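Local atomic coordinates of exoenzyme S (Pseudomonas aeruginosa, PDB entry 6GN8), a protein that is a secreted toxin thought to combine GTPase activation with ADP-ribosyl transfer, the chain here being its ADP-ribosyltransferase part. Residues A102-D116 with A142-R156. The protein carries 2 engineered substitutions. Numbering follows the deposited sequence.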
loop_
_atom_site.group_PDB
_atom_site.type_symbol
_atom_site.label_atom_id
_atom_site.label_comp_id
_atom_site.label_asym_id
_atom_site.label_seq_id
_atom_site.Cartn_x
_atom_site.Cartn_y
_atom_site.Cartn_z
ATOM N N ALA C 102 17.295 -1.476 22.919
ATOM C CA ALA C 102 17.474 -0.050 23.234
ATOM C C ALA C 102 16.229 0.762 22.811
ATOM O O ALA C 102 15.439 0.293 21.987
ATOM C CB ALA C 102 18.719 0.492 22.541
ATOM N N GLU C 103 16.065 1.978 23.382
ATOM C CA GLU C 103 14.915 2.865 23.149
ATOM C C GLU C 103 14.839 3.376 21.701
ATOM O O GLU C 103 13.734 3.667 21.217
ATOM C CB GLU C 103 14.932 4.063 24.125
ATOM C CG GLU C 103 13.759 4.080 25.098
ATOM C CD GLU C 103 13.599 5.358 25.901
ATOM O OE1 GLU C 103 14.265 5.494 26.953
ATOM O OE2 GLU C 103 12.794 6.222 25.481
ATOM N N GLN C 104 16.005 3.513 21.027
ATOM C CA GLN C 104 16.072 3.994 19.643
ATOM C C GLN C 104 16.950 3.070 18.788
ATOM O O GLN C 104 17.777 2.322 19.312
ATOM C CB GLN C 104 16.593 5.449 19.568
ATOM C CG GLN C 104 15.626 6.515 20.086
ATOM C CD GLN C 104 16.297 7.614 20.899
ATOM O OE1 GLN C 104 17.476 7.538 21.275
ATOM N NE2 GLN C 104 15.546 8.663 21.210
ATOM N N VAL C 105 16.722 3.117 17.468
ATOM C CA VAL C 105 17.449 2.377 16.442
ATOM C C VAL C 105 18.811 3.053 16.318
ATOM O O VAL C 105 18.899 4.296 16.351
ATOM C CB VAL C 105 16.646 2.352 15.102
ATOM C CG1 VAL C 105 17.458 1.793 13.949
ATOM C CG2 VAL C 105 15.365 1.556 15.263
ATOM N N VAL C 106 19.881 2.240 16.258
ATOM C CA VAL C 106 21.195 2.815 16.132
ATOM C C VAL C 106 21.813 2.366 14.772
ATOM O O VAL C 106 21.642 1.224 14.334
ATOM C CB VAL C 106 22.094 2.563 17.385
ATOM C CG1 VAL C 106 22.518 1.114 17.524
ATOM C CG2 VAL C 106 23.312 3.483 17.396
ATOM N N LYS C 107 22.481 3.325 14.092
ATOM C CA LYS C 107 23.177 3.108 12.844
ATOM C C LYS C 107 24.664 2.899 13.134
ATOM O O LYS C 107 25.322 3.789 13.707
ATOM C CB LYS C 107 22.951 4.276 11.888
ATOM C CG LYS C 107 23.748 4.195 10.566
ATOM C CD LYS C 107 23.447 5.396 9.637
ATOM C CE LYS C 107 23.827 6.722 10.254
ATOM N NZ LYS C 107 23.481 7.874 9.385
ATOM N N THR C 108 25.197 1.736 12.710
ATOM C CA THR C 108 26.621 1.404 12.899
ATOM C C THR C 108 27.201 0.880 11.598
ATOM O O THR C 108 26.465 0.574 10.660
ATOM C CB THR C 108 26.837 0.426 14.059
ATOM O OG1 THR C 108 26.146 -0.796 13.790
ATOM C CG2 THR C 108 26.441 1.005 15.429
ATOM N N PHE C 109 28.524 0.812 11.530
ATOM C CA PHE C 109 29.242 0.477 10.307
ATOM C C PHE C 109 30.194 -0.649 10.532
ATOM O O PHE C 109 30.655 -0.882 11.656
ATOM C CB PHE C 109 29.977 1.727 9.781
ATOM C CG PHE C 109 29.116 2.977 9.894
ATOM C CD1 PHE C 109 28.077 3.209 8.997
ATOM C CD2 PHE C 109 29.256 3.845 10.980
ATOM C CE1 PHE C 109 27.238 4.309 9.151
ATOM C CE2 PHE C 109 28.413 4.944 11.127
ATOM C CZ PHE C 109 27.428 5.178 10.202
ATOM N N ARG C 110 30.478 -1.377 9.456
ATOM C CA ARG C 110 31.360 -2.532 9.546
ATOM C C ARG C 110 32.059 -2.790 8.204
ATOM O O ARG C 110 31.413 -2.850 7.175
ATOM C CB ARG C 110 30.528 -3.744 9.987
ATOM C CG ARG C 110 31.267 -5.048 10.018
ATOM C CD ARG C 110 30.304 -6.166 10.294
ATOM N NE ARG C 110 30.930 -7.438 9.953
ATOM C CZ ARG C 110 31.675 -8.151 10.781
ATOM N NH1 ARG C 110 31.876 -7.742 12.027
ATOM N NH2 ARG C 110 32.226 -9.283 10.373
ATOM N N GLY C 111 33.371 -2.931 8.245
ATOM C CA GLY C 111 34.188 -3.247 7.084
ATOM C C GLY C 111 34.977 -4.529 7.302
ATOM O O GLY C 111 35.411 -4.805 8.426
ATOM N N THR C 112 35.105 -5.357 6.255
ATOM C CA THR C 112 35.880 -6.606 6.254
ATOM C C THR C 112 36.665 -6.659 4.941
ATOM O O THR C 112 36.165 -6.182 3.912
ATOM C CB THR C 112 35.009 -7.858 6.475
ATOM O OG1 THR C 112 34.055 -7.993 5.434
ATOM C CG2 THR C 112 34.305 -7.871 7.815
ATOM N N ARG C 113 37.901 -7.203 4.977
ATOM C CA ARG C 113 38.781 -7.297 3.799
ATOM C C ARG C 113 38.139 -8.200 2.710
ATOM O O ARG C 113 38.298 -7.930 1.512
ATOM C CB ARG C 113 40.191 -7.794 4.191
ATOM C CG ARG C 113 41.233 -7.746 3.049
ATOM C CD ARG C 113 42.457 -8.640 3.267
ATOM N NE ARG C 113 42.134 -9.973 3.801
ATOM C CZ ARG C 113 41.787 -11.030 3.067
ATOM N NH1 ARG C 113 41.704 -10.934 1.745
ATOM N NH2 ARG C 113 41.516 -12.191 3.652
ATOM N N GLY C 114 37.399 -9.219 3.147
ATOM C CA GLY C 114 36.703 -10.123 2.242
ATOM C C GLY C 114 35.225 -10.221 2.553
ATOM O O GLY C 114 34.646 -9.316 3.165
ATOM N N GLY C 115 34.629 -11.336 2.146
ATOM C CA GLY C 115 33.221 -11.613 2.385
ATOM C C GLY C 115 32.920 -11.970 3.831
ATOM O O GLY C 115 33.830 -12.238 4.634
ATOM N N ASP C 116 31.629 -11.946 4.177
ATOM C CA ASP C 116 31.164 -12.298 5.509
ATOM C C ASP C 116 30.043 -13.328 5.380
ATOM O O ASP C 116 29.832 -13.866 4.292
ATOM C CB ASP C 116 30.737 -11.048 6.319
ATOM C CG ASP C 116 29.860 -10.029 5.618
ATOM O OD1 ASP C 116 29.065 -10.426 4.734
ATOM O OD2 ASP C 116 29.956 -8.833 5.966
ATOM N N ALA C 142 35.884 2.146 9.557
ATOM C CA ALA C 142 35.197 1.162 8.711
ATOM C C ALA C 142 35.620 1.318 7.209
ATOM O O ALA C 142 36.618 0.707 6.816
ATOM C CB ALA C 142 33.683 1.273 8.870
ATOM N N ARG C 143 34.911 2.162 6.402
ATOM C CA ARG C 143 35.143 2.344 4.951
ATOM C C ARG C 143 36.384 3.244 4.596
ATOM O O ARG C 143 36.721 4.139 5.374
ATOM C CB ARG C 143 33.851 2.867 4.257
ATOM C CG ARG C 143 33.801 4.342 3.846
ATOM C CD ARG C 143 32.406 4.906 3.986
ATOM N NE ARG C 143 31.953 4.829 5.375
ATOM C CZ ARG C 143 30.979 4.034 5.806
ATOM N NH1 ARG C 143 30.655 4.010 7.089
ATOM N NH2 ARG C 143 30.315 3.265 4.953
ATOM N N SER C 144 37.068 3.014 3.427
ATOM C CA SER C 144 36.774 1.999 2.389
ATOM C C SER C 144 38.032 1.304 1.811
ATOM O O SER C 144 37.897 0.227 1.212
ATOM C CB SER C 144 35.982 2.623 1.236
ATOM O OG SER C 144 36.716 3.588 0.497
ATOM N N PHE C 145 39.232 1.935 1.960
ATOM C CA PHE C 145 40.519 1.455 1.432
ATOM C C PHE C 145 40.905 0.089 2.002
ATOM O O PHE C 145 40.946 -0.090 3.225
ATOM C CB PHE C 145 41.644 2.477 1.702
ATOM C CG PHE C 145 42.963 2.188 1.015
ATOM C CD1 PHE C 145 43.231 2.692 -0.255
ATOM C CD2 PHE C 145 43.949 1.439 1.651
ATOM C CE1 PHE C 145 44.455 2.435 -0.885
ATOM C CE2 PHE C 145 45.167 1.171 1.014
ATOM C CZ PHE C 145 45.414 1.676 -0.247
ATOM N N GLY C 146 41.191 -0.846 1.092
ATOM C CA GLY C 146 41.574 -2.223 1.398
ATOM C C GLY C 146 40.390 -3.151 1.604
ATOM O O GLY C 146 40.414 -4.308 1.166
ATOM N N GLN C 147 39.344 -2.626 2.272
ATOM C CA GLN C 147 38.091 -3.285 2.639
ATOM C C GLN C 147 37.283 -3.766 1.407
ATOM O O GLN C 147 37.166 -3.034 0.425
ATOM C CB GLN C 147 37.262 -2.317 3.490
ATOM C CG GLN C 147 36.981 -2.827 4.905
ATOM C CD GLN C 147 38.063 -2.635 5.949
ATOM O OE1 GLN C 147 38.569 -3.604 6.531
ATOM N NE2 GLN C 147 38.404 -1.387 6.261
ATOM N N GLY C 148 36.765 -4.996 1.488
ATOM C CA GLY C 148 35.999 -5.658 0.433
ATOM C C GLY C 148 34.488 -5.625 0.582
ATOM O O GLY C 148 33.768 -5.603 -0.421
ATOM N N THR C 149 33.982 -5.713 1.823
ATOM C CA THR C 149 32.545 -5.614 2.067
ATOM C C THR C 149 32.326 -4.554 3.164
ATOM O O THR C 149 32.874 -4.683 4.266
ATOM C CB THR C 149 31.827 -6.960 2.361
ATOM O OG1 THR C 149 32.038 -7.356 3.699
ATOM C CG2 THR C 149 32.178 -8.083 1.398
ATOM N N ILE C 150 31.594 -3.473 2.815
ATOM C CA ILE C 150 31.237 -2.345 3.699
ATOM C C ILE C 150 29.726 -2.439 4.003
ATOM O O ILE C 150 28.937 -2.486 3.056
ATOM C CB ILE C 150 31.610 -0.954 3.095
ATOM C CG1 ILE C 150 33.095 -0.829 2.702
ATOM C CG2 ILE C 150 31.207 0.191 4.037
ATOM C CD1 ILE C 150 34.068 -1.019 3.868
ATOM N N SER C 151 29.333 -2.486 5.314
ATOM C CA SER C 151 27.941 -2.614 5.765
ATOM C C SER C 151 27.489 -1.456 6.642
ATOM O O SER C 151 28.258 -0.924 7.433
ATOM C CB SER C 151 27.738 -3.908 6.549
ATOM O OG SER C 151 28.185 -5.059 5.854
ATOM N N THR C 152 26.215 -1.096 6.512
ATOM C CA THR C 152 25.527 -0.128 7.353
ATOM C C THR C 152 24.470 -0.975 8.048
ATOM O O THR C 152 23.691 -1.678 7.388
ATOM C CB THR C 152 25.017 1.081 6.549
ATOM O OG1 THR C 152 26.110 1.656 5.851
ATOM C CG2 THR C 152 24.368 2.128 7.411
ATOM N N VAL C 153 24.495 -0.961 9.389
ATOM C CA VAL C 153 23.676 -1.811 10.233
ATOM C C VAL C 153 22.712 -0.955 11.036
ATOM O O VAL C 153 23.092 0.075 11.607
ATOM C CB VAL C 153 24.611 -2.681 11.165
ATOM C CG1 VAL C 153 23.830 -3.698 11.999
ATOM C CG2 VAL C 153 25.730 -3.376 10.382
ATOM N N PHE C 154 21.464 -1.426 11.122
ATOM C CA PHE C 154 20.402 -0.810 11.938
ATOM C C PHE C 154 19.891 -1.841 12.926
ATOM O O PHE C 154 19.485 -2.933 12.516
ATOM C CB PHE C 154 19.250 -0.264 11.060
ATOM C CG PHE C 154 19.680 0.913 10.231
ATOM C CD1 PHE C 154 19.645 2.201 10.754
ATOM C CD2 PHE C 154 20.193 0.728 8.948
ATOM C CE1 PHE C 154 20.051 3.298 9.983
ATOM C CE2 PHE C 154 20.620 1.813 8.185
ATOM C CZ PHE C 154 20.547 3.095 8.707
ATOM N N GLY C 155 19.953 -1.510 14.211
ATOM C CA GLY C 155 19.491 -2.419 15.255
ATOM C C GLY C 155 19.140 -1.774 16.580
ATOM O O GLY C 155 19.295 -0.561 16.757
ATOM N N ARG C 156 18.665 -2.593 17.525
ATOM C CA ARG C 156 18.339 -2.136 18.870
ATOM C C ARG C 156 19.022 -2.984 19.969
ATOM O O ARG C 156 19.168 -2.492 21.089
ATOM C CB ARG C 156 16.821 -2.151 19.076
ATOM C CG ARG C 156 16.139 -0.873 18.631
ATOM C CD ARG C 156 14.654 -0.911 18.947
ATOM N NE ARG C 156 13.891 -0.033 18.060
ATOM C CZ ARG C 156 13.176 1.012 18.464
ATOM N NH1 ARG C 156 12.528 1.762 17.582
ATOM N NH2 ARG C 156 13.100 1.312 19.755
HETATM O O HOH W 1 30.832 -5.299 6.238
#
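Lys107 and Phe154 lie side by side on one face of an antiparallel strand pair. With CG opposite the backbone N (chi1 175°) and the chain straight to CD, the lysine CG and CD run beside the ring at CE1 and CZ. Lys107 CB, set by the backbone, comes within 3.6 Å of Phe154 CE1. Val105 CG1 meets the ring edge at CD1, 3.9 Å away. The Phe154 ring also stacks on an aromatic side chain of another protein, whose backbone is hydrogen-bonded to Lys107 NZ. Further along this face, Thr152 CG2 touches both Lys107 CG and Phe109 CE1. Arg143 NH1 approaches Phe109 obliquely, with guanidinium and ring planes 86° apart, but this arginine is poorly ordered.

The other face is more polar. Thr108 OG1 sits 3.6 Å from Val153 CB and is hydrogen-bonded to Thr135. Thr112 OG1 and Thr149 OG1 lie 2.7 Å apart. Thr112 OG1 donates to Gly114 O at 2.7 Å, so it ties the following turn to the strand pair. A water donates to Arg110 O and Thr149 O and accepts from Ser151 OG.

Paired backbone bonds join Val106 to Gly155, Thr108 to Val153 and Arg110 to Ser151. At the far end, Gly148 N and Thr149 N both bond to Thr112 O, at 2.8 and 3.1 Å. This is a classic beta bulge. At the other end, Ala102 N bonds to Arg156 O at 2.8 Å, and the extended Arg156 chain lays one face of its guanidinium against the backbone of Gln104 and Val105, with Val105 N over its centre.

Strand 149-155 continues the sheet to strand 194-200. Arg110 NH1 bonds to Ser134 O, in the Ser-Thr-Ser run 134-136. Arg110 on strand 106-112, bonded to this run, is consistent with the R-S-E class of mono-ADP-ribosyltransferases.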